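Local structure of peroxisomal acyl-coenzyme A oxidase 1 (Arabidopsis thaliana, 1W07) at residues P46-A54 against R90-Y98; C399-G409 against Y613-Y621. The protein oxidises long- and medium-chain acyl-CoAs to 2-trans-enoyl-CoAs in peroxisomal beta-oxidation, using FAD and passing the electrons to oxygen to give hydrogen peroxide. The protein carries 1 engineered substitution. All blocks are in the same frame, centred on the assembly; numbering follows the deposited sequence.

Contact 1 of 2, residues P46-A54 against R90-Y98; sequences PVFEKSNRA and RHFIDQPAY
F48 and I93 face each other with their CA atoms 6.1 Å apart, where the loop 46-54 passes the C-terminal end of helix 83-93 and D94 turns out of the helix with positive phi. I93 lays its CG1 almost exactly over the centre of the F48 ring, 3.8 Å from the centroid, a CH-pi contact, while CD1 reaches on over the same face toward CZ. A water donates to both F48 O and I93 O, linking the two backbones. This is the helical N-terminal domain of the acyl-CoA oxidase, and most of the chain between the two segments is helix. Further along the loop, K50, its chain bent at chi2 (-110°) and chi3 (-119°), brings NZ 3.0 Å from D94 OD1, a salt bridge on the anti lone pair; R298 holds the same oxygen in a second one. R53 runs alongside Q95 in the opposite direction, its guanidinium nearly perpendicular to the amide (86°). Its NH2 is shared between D94 O at 2.7 Å, approached from above the carbonyl plane, and Q95 OE1 at 2.8 Å, approached in plane on a lone pair; NE adds a weak bond to OE1. K68 also binds OE1. K50 CG sits over one face of the guanidinium, toward its rim, and NH1 of the same group pairs with E412.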
loop_
_atom_site.group_PDB
_atom_site.type_symbol
_atom_site.label_atom_id
_atom_site.label_comp_id
_atom_site.label_asym_id
_atom_site.label_seq_id
_atom_site.Cartn_x
_atom_site.Cartn_y
_atom_site.Cartn_z
ATOM N N PRO B 46 9.376 -30.584 5.680
ATOM C CA PRO B 46 10.539 -29.687 5.625
ATOM C C PRO B 46 10.756 -29.031 4.263
ATOM O O PRO B 46 11.199 -27.889 4.177
ATOM C CB PRO B 46 11.701 -30.605 6.000
ATOM C CG PRO B 46 11.055 -31.625 6.880
ATOM C CD PRO B 46 9.776 -31.920 6.156
ATOM N N VAL B 47 10.453 -29.759 3.192
ATOM C CA VAL B 47 10.644 -29.235 1.841
ATOM C C VAL B 47 9.778 -27.990 1.607
ATOM O O VAL B 47 10.123 -27.134 0.783
ATOM C CB VAL B 47 10.297 -30.316 0.758
ATOM C CG1 VAL B 47 10.499 -29.747 -0.645
ATOM C CG2 VAL B 47 11.169 -31.565 0.959
ATOM N N PHE B 48 8.671 -27.875 2.339
ATOM C CA PHE B 48 7.759 -26.743 2.156
ATOM C C PHE B 48 7.975 -25.556 3.089
ATOM O O PHE B 48 7.083 -24.728 3.277
ATOM C CB PHE B 48 6.313 -27.235 2.252
ATOM C CG PHE B 48 5.924 -28.209 1.162
ATOM C CD1 PHE B 48 4.995 -29.223 1.412
ATOM C CD2 PHE B 48 6.472 -28.108 -0.118
ATOM C CE1 PHE B 48 4.618 -30.120 0.407
ATOM C CE2 PHE B 48 6.100 -29.001 -1.137
ATOM C CZ PHE B 48 5.172 -30.010 -0.873
ATOM N N GLU B 49 9.169 -25.480 3.661
ATOM C CA GLU B 49 9.523 -24.378 4.535
ATOM C C GLU B 49 9.521 -23.109 3.695
ATOM O O GLU B 49 9.951 -23.136 2.539
ATOM C CB GLU B 49 10.922 -24.609 5.120
ATOM C CG GLU B 49 11.488 -23.399 5.841
ATOM C CD GLU B 49 12.931 -23.594 6.266
ATOM O OE1 GLU B 49 13.722 -24.148 5.470
ATOM O OE2 GLU B 49 13.282 -23.169 7.389
ATOM N N LYS B 50 9.041 -22.003 4.258
ATOM C CA LYS B 50 9.030 -20.748 3.512
ATOM C C LYS B 50 9.291 -19.509 4.358
ATOM O O LYS B 50 9.167 -18.395 3.858
ATOM C CB LYS B 50 7.702 -20.560 2.771
ATOM C CG LYS B 50 6.557 -20.063 3.646
ATOM C CD LYS B 50 5.504 -21.132 3.867
ATOM C CE LYS B 50 4.121 -20.712 3.320
ATOM N NZ LYS B 50 3.387 -19.563 3.971
ATOM N N SER B 51 9.647 -19.683 5.631
ATOM C CA SER B 51 9.922 -18.533 6.503
ATOM C C SER B 51 11.317 -17.964 6.233
ATOM O O SER B 51 11.664 -16.895 6.737
ATOM C CB SER B 51 9.809 -18.937 7.981
ATOM O OG SER B 51 10.794 -19.893 8.335
ATOM N N ASN B 52 12.104 -18.680 5.430
ATOM C CA ASN B 52 13.469 -18.269 5.087
ATOM C C ASN B 52 13.514 -17.726 3.655
ATOM O O ASN B 52 14.575 -17.384 3.128
ATOM C CB ASN B 52 14.411 -19.477 5.204
ATOM C CG ASN B 52 14.218 -20.487 4.074
ATOM O OD1 ASN B 52 13.091 -20.774 3.672
ATOM N ND2 ASN B 52 15.322 -21.040 3.572
ATOM N N ARG B 53 12.335 -17.642 3.052
ATOM C CA ARG B 53 12.174 -17.195 1.680
ATOM C C ARG B 53 12.848 -15.855 1.370
ATOM O O ARG B 53 13.421 -15.682 0.291
ATOM C CB ARG B 53 10.681 -17.144 1.358
ATOM C CG ARG B 53 10.345 -16.978 -0.096
ATOM C CD ARG B 53 8.844 -16.820 -0.253
ATOM N NE ARG B 53 8.127 -18.083 -0.206
ATOM C CZ ARG B 53 6.814 -18.185 -0.017
ATOM N NH1 ARG B 53 6.087 -17.095 0.161
ATOM N NH2 ARG B 53 6.225 -19.376 -0.036
ATOM N N ALA B 54 12.792 -14.921 2.316
ATOM C CA ALA B 54 13.403 -13.608 2.132
ATOM C C ALA B 54 14.928 -13.625 2.257
ATOM O O ALA B 54 15.584 -12.625 1.979
ATOM C CB ALA B 54 12.813 -12.608 3.127
ATOM N N ARG B 90 -1.246 -27.403 -3.262
ATOM C CA ARG B 90 -0.575 -26.264 -3.874
ATOM C C ARG B 90 -0.957 -24.979 -3.144
ATOM O O ARG B 90 -0.129 -24.081 -2.975
ATOM C CB ARG B 90 -0.950 -26.145 -5.351
ATOM C CG ARG B 90 -0.387 -27.248 -6.244
ATOM C CD ARG B 90 -0.570 -26.888 -7.709
ATOM N NE ARG B 90 -1.975 -26.904 -8.106
ATOM C CZ ARG B 90 -2.642 -28.005 -8.437
ATOM N NH1 ARG B 90 -2.032 -29.185 -8.428
ATOM N NH2 ARG B 90 -3.924 -27.927 -8.765
ATOM N N HIS B 91 -2.212 -24.897 -2.715
ATOM C CA HIS B 91 -2.708 -23.734 -1.998
ATOM C C HIS B 91 -1.898 -23.487 -0.731
ATOM O O HIS B 91 -1.459 -22.357 -0.475
ATOM C CB HIS B 91 -4.182 -23.934 -1.646
ATOM C CG HIS B 91 -4.733 -22.901 -0.714
ATOM N ND1 HIS B 91 -4.964 -21.598 -1.094
ATOM C CD2 HIS B 91 -5.083 -22.979 0.593
ATOM C CE1 HIS B 91 -5.438 -20.915 -0.066
ATOM N NE2 HIS B 91 -5.517 -21.730 0.974
ATOM N N PHE B 92 -1.691 -24.528 0.075
ATOM C CA PHE B 92 -0.931 -24.327 1.299
ATOM C C PHE B 92 0.588 -24.220 1.123
ATOM O O PHE B 92 1.261 -23.639 1.965
ATOM C CB PHE B 92 -1.320 -25.387 2.332
ATOM C CG PHE B 92 -2.729 -25.228 2.841
ATOM C CD1 PHE B 92 -3.729 -26.119 2.460
ATOM C CD2 PHE B 92 -3.061 -24.166 3.676
ATOM C CE1 PHE B 92 -5.040 -25.956 2.902
ATOM C CE2 PHE B 92 -4.371 -23.992 4.125
ATOM C CZ PHE B 92 -5.360 -24.885 3.738
ATOM N N ILE B 93 1.121 -24.751 0.029
ATOM C CA ILE B 93 2.557 -24.626 -0.244
ATOM C C ILE B 93 2.815 -23.107 -0.337
ATOM O O ILE B 93 3.914 -22.622 -0.036
ATOM C CB ILE B 93 2.936 -25.347 -1.566
ATOM C CG1 ILE B 93 2.874 -26.864 -1.351
ATOM C CG2 ILE B 93 4.322 -24.917 -2.037
ATOM C CD1 ILE B 93 3.148 -27.681 -2.616
ATOM N N ASP B 94 1.783 -22.378 -0.769
ATOM C CA ASP B 94 1.800 -20.923 -0.825
ATOM C C ASP B 94 3.000 -20.293 -1.529
ATOM O O ASP B 94 3.652 -19.397 -0.991
ATOM C CB ASP B 94 1.708 -20.421 0.615
ATOM C CG ASP B 94 1.398 -18.946 0.706
ATOM O OD1 ASP B 94 1.915 -18.299 1.635
ATOM O OD2 ASP B 94 0.623 -18.443 -0.131
ATOM N N GLN B 95 3.308 -20.757 -2.735
ATOM C CA GLN B 95 4.446 -20.194 -3.439
ATOM C C GLN B 95 4.198 -20.066 -4.930
ATOM O O GLN B 95 4.154 -21.054 -5.653
ATOM C CB GLN B 95 5.696 -21.041 -3.165
ATOM C CG GLN B 95 6.991 -20.422 -3.703
ATOM C CD GLN B 95 8.201 -20.756 -2.848
ATOM O OE1 GLN B 95 8.144 -20.684 -1.618
ATOM N NE2 GLN B 95 9.310 -21.097 -3.493
ATOM N N PRO B 96 4.015 -18.828 -5.412
ATOM C CA PRO B 96 3.764 -18.557 -6.830
ATOM C C PRO B 96 4.760 -19.335 -7.694
ATOM O O PRO B 96 5.975 -19.225 -7.500
ATOM C CB PRO B 96 3.963 -17.048 -6.924
ATOM C CG PRO B 96 3.434 -16.580 -5.581
ATOM C CD PRO B 96 4.059 -17.570 -4.632
ATOM N N ALA B 97 4.245 -20.107 -8.646
ATOM C CA ALA B 97 5.099 -20.933 -9.490
ATOM C C ALA B 97 4.410 -21.250 -10.808
ATOM O O ALA B 97 3.190 -21.133 -10.933
ATOM C CB ALA B 97 5.446 -22.232 -8.752
ATOM N N TYR B 98 5.200 -21.669 -11.787
ATOM C CA TYR B 98 4.704 -21.985 -13.116
ATOM C C TYR B 98 3.511 -22.921 -13.089
ATOM O O TYR B 98 2.631 -22.845 -13.947
ATOM C CB TYR B 98 5.822 -22.606 -13.954
ATOM C CG TYR B 98 6.215 -23.988 -13.504
ATOM C CD1 TYR B 98 5.599 -25.117 -14.044
ATOM C CD2 TYR B 98 7.208 -24.174 -12.550
ATOM C CE1 TYR B 98 5.970 -26.396 -13.652
ATOM C CE2 TYR B 98 7.587 -25.447 -12.144
ATOM C CZ TYR B 98 6.974 -26.550 -12.696
ATOM O OH TYR B 98 7.371 -27.809 -12.307
HETATM O O HOH W 1 6.357 -23.617 0.763
#

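Contact 2 of 2, residues C399-G409 against Y613-Y621; sequences CGGHGYLWCSG and YLNSVLGRY. With FAD (flavin-adenine dinucleotide), chain C.
S616 and L618 are aimed at the loop 399-409 by their first torsions: OG of S616 stands anti to its own N (chi1 172°), which sends it to S408 O, and CG of L618 lies anti to the carbonyl carbon (chi1 -52°), which drives the isobutyl group into the loop. The S616 OG to S408 O bond is 2.7 Å, with the hydroxyl above the carbonyl plane. The same OG accepts from G619 N at 2.9 Å, an ST motif, so an alanine here would probably leave both S408 O and G619 N without this mate. Next to it V617 N gives a nearly straight bond of 2.9 Å to C407 O. L618 CD1 wedges between C399 CB and S408 CB, each 3.6 Å away, and CD2 rests against H402 CB. At the other end N615 ND2 comes 3.7 Å from W406 CH2, amide and indole steeply inclined. G409 lies against N615 O, where a CB would clash. Beyond this packing, G401 N binds O1P of the FAD pyrophosphate at 3.0 Å, and S144, T422 and D426 of the second subunit also bind the cofactor: an FAD site built across the dimer interface.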
loop_
_atom_site.group_PDB
_atom_site.type_symbol
_atom_site.label_atom_id
_atom_site.label_comp_id
_atom_site.label_asym_id
_atom_site.label_seq_id
_atom_site.Cartn_x
_atom_site.Cartn_y
_atom_site.Cartn_z
ATOM N N CYS B 399 -0.055 -2.895 12.836
ATOM C CA CYS B 399 0.935 -3.578 13.666
ATOM C C CYS B 399 2.107 -2.641 14.017
ATOM O O CYS B 399 3.147 -3.083 14.501
ATOM C CB CYS B 399 1.457 -4.838 12.959
ATOM S SG CYS B 399 0.343 -6.196 12.919
ATOM N N GLY B 400 1.927 -1.340 13.795
ATOM C CA GLY B 400 2.965 -0.378 14.125
ATOM C C GLY B 400 4.341 -0.681 13.547
ATOM O O GLY B 400 4.454 -1.254 12.466
ATOM N N GLY B 401 5.397 -0.301 14.260
ATOM C CA GLY B 401 6.750 -0.537 13.785
ATOM C C GLY B 401 7.091 -1.962 13.384
ATOM O O GLY B 401 7.648 -2.189 12.301
ATOM N N HIS B 402 6.770 -2.921 14.252
ATOM C CA HIS B 402 7.064 -4.330 13.992
ATOM C C HIS B 402 6.400 -4.853 12.733
ATOM O O HIS B 402 6.846 -5.842 12.170
ATOM C CB HIS B 402 6.662 -5.217 15.189
ATOM C CG HIS B 402 7.335 -4.851 16.470
ATOM N ND1 HIS B 402 8.619 -4.354 16.528
ATOM C CD2 HIS B 402 6.896 -4.916 17.747
ATOM C CE1 HIS B 402 8.939 -4.125 17.788
ATOM N NE2 HIS B 402 7.910 -4.456 18.548
ATOM N N GLY B 403 5.314 -4.222 12.300
ATOM C CA GLY B 403 4.674 -4.687 11.087
ATOM C C GLY B 403 5.574 -4.451 9.866
ATOM O O GLY B 403 5.341 -5.029 8.797
ATOM N N TYR B 404 6.602 -3.613 10.004
ATOM C CA TYR B 404 7.514 -3.314 8.905
ATOM C C TYR B 404 8.537 -4.439 8.680
ATOM O O TYR B 404 9.183 -4.520 7.629
ATOM C CB TYR B 404 8.221 -1.982 9.182
ATOM C CG TYR B 404 8.999 -1.411 8.001
ATOM C CD1 TYR B 404 8.377 -1.145 6.776
ATOM C CD2 TYR B 404 10.357 -1.133 8.116
ATOM C CE1 TYR B 404 9.099 -0.625 5.696
ATOM C CE2 TYR B 404 11.078 -0.606 7.062
ATOM C CZ TYR B 404 10.460 -0.351 5.860
ATOM O OH TYR B 404 11.216 0.211 4.848
ATOM N N LEU B 405 8.685 -5.313 9.668
ATOM C CA LEU B 405 9.600 -6.444 9.547
ATOM C C LEU B 405 9.017 -7.531 8.660
ATOM O O LEU B 405 7.856 -7.914 8.815
ATOM C CB LEU B 405 9.897 -7.049 10.920
ATOM C CG LEU B 405 11.037 -6.409 11.719
ATOM C CD1 LEU B 405 11.065 -6.965 13.142
ATOM C CD2 LEU B 405 12.342 -6.678 10.987
ATOM N N TRP B 406 9.821 -8.053 7.744
ATOM C CA TRP B 406 9.357 -9.112 6.863
ATOM C C TRP B 406 8.723 -10.298 7.620
ATOM O O TRP B 406 7.730 -10.866 7.160
ATOM C CB TRP B 406 10.523 -9.641 6.031
ATOM C CG TRP B 406 10.078 -10.497 4.897
ATOM C CD1 TRP B 406 9.700 -10.067 3.664
ATOM C CD2 TRP B 406 9.947 -11.924 4.888
ATOM N NE1 TRP B 406 9.344 -11.134 2.883
ATOM C CE2 TRP B 406 9.484 -12.287 3.607
ATOM C CE3 TRP B 406 10.177 -12.934 5.840
ATOM C CZ2 TRP B 406 9.237 -13.621 3.246
ATOM C CZ3 TRP B 406 9.930 -14.267 5.474
ATOM C CH2 TRP B 406 9.466 -14.592 4.188
ATOM N N CYS B 407 9.289 -10.667 8.776
ATOM C CA CYS B 407 8.776 -11.806 9.531
ATOM C C CYS B 407 7.363 -11.567 10.091
ATOM O O CYS B 407 6.752 -12.464 10.683
ATOM C CB CYS B 407 9.763 -12.225 10.639
ATOM S SG CYS B 407 10.010 -11.040 11.997
ATOM N N SER B 408 6.814 -10.371 9.886
ATOM C CA SER B 408 5.446 -10.133 10.339
ATOM C C SER B 408 4.471 -10.810 9.352
ATOM O O SER B 408 3.275 -10.957 9.656
ATOM C CB SER B 408 5.139 -8.629 10.423
ATOM O OG SER B 408 4.989 -8.044 9.138
ATOM N N GLY B 409 4.990 -11.226 8.188
ATOM C CA GLY B 409 4.173 -11.888 7.186
ATOM C C GLY B 409 3.341 -10.958 6.327
ATOM O O GLY B 409 2.831 -11.358 5.271
ATOM N N TYR B 613 1.394 -21.622 7.546
ATOM C CA TYR B 613 0.749 -20.924 6.432
ATOM C C TYR B 613 0.769 -19.409 6.631
ATOM O O TYR B 613 1.064 -18.650 5.700
ATOM C CB TYR B 613 -0.693 -21.390 6.270
ATOM C CG TYR B 613 -1.392 -20.790 5.069
ATOM C CD1 TYR B 613 -0.952 -21.067 3.774
ATOM C CD2 TYR B 613 -2.490 -19.946 5.229
ATOM C CE1 TYR B 613 -1.593 -20.524 2.671
ATOM C CE2 TYR B 613 -3.134 -19.401 4.141
ATOM C CZ TYR B 613 -2.688 -19.693 2.867
ATOM O OH TYR B 613 -3.382 -19.189 1.806
ATOM N N LEU B 614 0.449 -18.972 7.846
ATOM C CA LEU B 614 0.433 -17.551 8.165
ATOM C C LEU B 614 1.820 -16.956 8.060
ATOM O O LEU B 614 1.966 -15.790 7.681
ATOM C CB LEU B 614 -0.115 -17.307 9.576
ATOM C CG LEU B 614 -1.633 -17.151 9.761
ATOM C CD1 LEU B 614 -1.946 -16.816 11.218
ATOM C CD2 LEU B 614 -2.147 -16.051 8.847
ATOM N N ASN B 615 2.826 -17.749 8.429
ATOM C CA ASN B 615 4.229 -17.325 8.365
ATOM C C ASN B 615 4.397 -15.940 8.981
ATOM O O ASN B 615 4.991 -15.054 8.371
ATOM C CB ASN B 615 4.670 -17.301 6.903
ATOM C CG ASN B 615 6.171 -17.242 6.747
ATOM O OD1 ASN B 615 6.901 -17.971 7.417
ATOM N ND2 ASN B 615 6.639 -16.398 5.839
ATOM N N SER B 616 3.880 -15.782 10.197
ATOM C CA SER B 616 3.897 -14.505 10.893
ATOM C C SER B 616 4.222 -14.616 12.360
ATOM O O SER B 616 3.568 -15.352 13.099
ATOM C CB SER B 616 2.529 -13.840 10.770
ATOM O OG SER B 616 2.454 -12.684 11.588
ATOM N N VAL B 617 5.214 -13.853 12.782
ATOM C CA VAL B 617 5.617 -13.855 14.172
ATOM C C VAL B 617 4.604 -13.045 14.986
ATOM O O VAL B 617 4.274 -13.402 16.112
ATOM C CB VAL B 617 7.031 -13.229 14.339
ATOM C CG1 VAL B 617 7.341 -13.072 15.820
ATOM C CG2 VAL B 617 8.093 -14.112 13.638
ATOM N N LEU B 618 4.096 -11.960 14.411
ATOM C CA LEU B 618 3.143 -11.124 15.130
ATOM C C LEU B 618 1.794 -11.815 15.253
ATOM O O LEU B 618 1.054 -11.589 16.216
ATOM C CB LEU B 618 2.956 -9.784 14.409
ATOM C CG LEU B 618 4.207 -8.971 14.044
ATOM C CD1 LEU B 618 3.742 -7.618 13.550
ATOM C CD2 LEU B 618 5.161 -8.814 15.242
ATOM N N GLY B 619 1.500 -12.678 14.279
ATOM C CA GLY B 619 0.228 -13.365 14.255
ATOM C C GLY B 619 0.196 -14.799 14.731
ATOM O O GLY B 619 -0.766 -15.517 14.464
ATOM N N ARG B 620 1.241 -15.220 15.434
ATOM C CA ARG B 620 1.322 -16.579 15.938
ATOM C C ARG B 620 0.078 -16.915 16.735
ATOM O O ARG B 620 -0.431 -16.096 17.497
ATOM C CB ARG B 620 2.534 -16.758 16.860
ATOM C CG ARG B 620 3.894 -16.776 16.199
ATOM C CD ARG B 620 4.960 -16.902 17.301
ATOM N NE ARG B 620 4.781 -18.126 18.074
ATOM C CZ ARG B 620 5.261 -19.314 17.711
ATOM N NH1 ARG B 620 5.962 -19.440 16.590
ATOM N NH2 ARG B 620 5.006 -20.391 18.448
ATOM N N TYR B 621 -0.390 -18.144 16.579
ATOM C CA TYR B 621 -1.557 -18.631 17.296
ATOM C C TYR B 621 -1.416 -18.434 18.809
ATOM O O TYR B 621 -2.356 -17.984 19.477
ATOM C CB TYR B 621 -1.755 -20.124 16.999
ATOM C CG TYR B 621 -2.906 -20.757 17.749
ATOM C CD1 TYR B 621 -4.198 -20.737 17.223
ATOM C CD2 TYR B 621 -2.719 -21.331 19.012
ATOM C CE1 TYR B 621 -5.279 -21.270 17.936
ATOM C CE2 TYR B 621 -3.795 -21.868 19.730
ATOM C CZ TYR B 621 -5.068 -21.831 19.189
ATOM O OH TYR B 621 -6.135 -22.337 19.909
HETATM P PA FAD C . 2.321 1.342 18.641
HETATM O O1A FAD C . 2.364 2.672 19.289
HETATM O O2A FAD C . 2.519 0.135 19.477
HETATM O O5B FAD C . 0.939 1.220 17.826
HETATM C C5B FAD C . 0.507 -0.023 17.264
HETATM C C4B FAD C . -0.970 0.075 16.866
HETATM O O4B FAD C . -1.684 0.524 18.037
HETATM C C3B FAD C . -1.176 1.152 15.797
HETATM O O3B FAD C . -2.365 0.871 15.053
HETATM C C2B FAD C . -1.355 2.409 16.647
HETATM O O2B FAD C . -2.137 3.367 15.929
HETATM C C1B FAD C . -2.224 1.828 17.766
HETATM N N9A FAD C . -2.161 2.667 18.982
HETATM C C8A FAD C . -1.139 2.727 19.838
HETATM N N7A FAD C . -1.431 3.564 20.829
HETATM C C5A FAD C . -2.656 4.035 20.610
HETATM C C6A FAD C . -3.470 4.922 21.301
HETATM N N6A FAD C . -3.069 5.459 22.448
HETATM N N1A FAD C . -4.742 5.205 20.785
HETATM C C2A FAD C . -5.159 4.589 19.598
HETATM N N3A FAD C . -4.352 3.752 18.967
HETATM C C4A FAD C . -3.128 3.466 19.438
HETATM N N1 FAD C . 13.352 4.189 17.250
HETATM C C2 FAD C . 14.513 4.708 17.836
HETATM O O2 FAD C . 14.581 4.839 19.055
HETATM N N3 FAD C . 15.606 5.025 17.018
HETATM C C4 FAD C . 15.539 4.812 15.634
HETATM O O4 FAD C . 16.505 5.087 14.926
HETATM C C4X FAD C . 14.383 4.294 15.063
HETATM N N5 FAD C . 14.330 4.018 13.689
HETATM C C5X FAD C . 13.181 3.465 13.109
HETATM C C6 FAD C . 13.190 3.071 11.775
HETATM C C7 FAD C . 12.101 2.380 11.244
HETATM C C7M FAD C . 12.156 1.914 9.787
HETATM C C8 FAD C . 10.997 2.094 12.048
HETATM C C8M FAD C . 9.803 1.296 11.512
HETATM C C9 FAD C . 10.986 2.507 13.376
HETATM C C9A FAD C . 12.075 3.192 13.915
HETATM N N10 FAD C . 12.108 3.519 15.277
HETATM C C10 FAD C . 13.290 3.990 15.865
HETATM C "C1'" FAD C . 10.922 3.288 16.138
HETATM C "C2'" FAD C . 9.886 4.379 15.843
HETATM O "O2'" FAD C . 10.501 5.666 15.968
HETATM C "C3'" FAD C . 8.643 4.338 16.737
HETATM O "O3'" FAD C . 9.029 4.415 18.113
HETATM C "C4'" FAD C . 7.805 3.076 16.520
HETATM O "O4'" FAD C . 7.712 2.748 15.133
HETATM C "C5'" FAD C . 6.400 3.287 17.085
HETATM O "O5'" FAD C . 5.553 2.218 16.665
HETATM P P FAD C . 4.969 1.158 17.723
HETATM O O1P FAD C . 5.425 -0.184 17.298
HETATM O O2P FAD C . 5.287 1.616 19.094
HETATM O O3P FAD C . 3.391 1.295 17.442
HETATM O O HOH W 2 7.829 -15.322 9.731
#

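Along the chain contact 1 closes before contact 2 opens, yet their centres lie only about 17 Å apart, on the same side of the chain's centre, and they touch. The loop 46-54 of contact 1 lies against both halves of contact 2: K50 and S51 meet Y613 and N615, and A54 packs on W406. The second segment of contact 1 joins in as well: F92 and H91 of helix 83-93 meet the ring of Y613 at the end of helix 611-614. Contact 1 stays within the N-terminal domain, whereas contact 2 joins the loop between helices 370-398 and 410-417 to the C-terminal helical region. Together these buried contacts unite the N-terminal, C-alpha1 and C-terminal parts, and segment 399-409 carries on to the FAD.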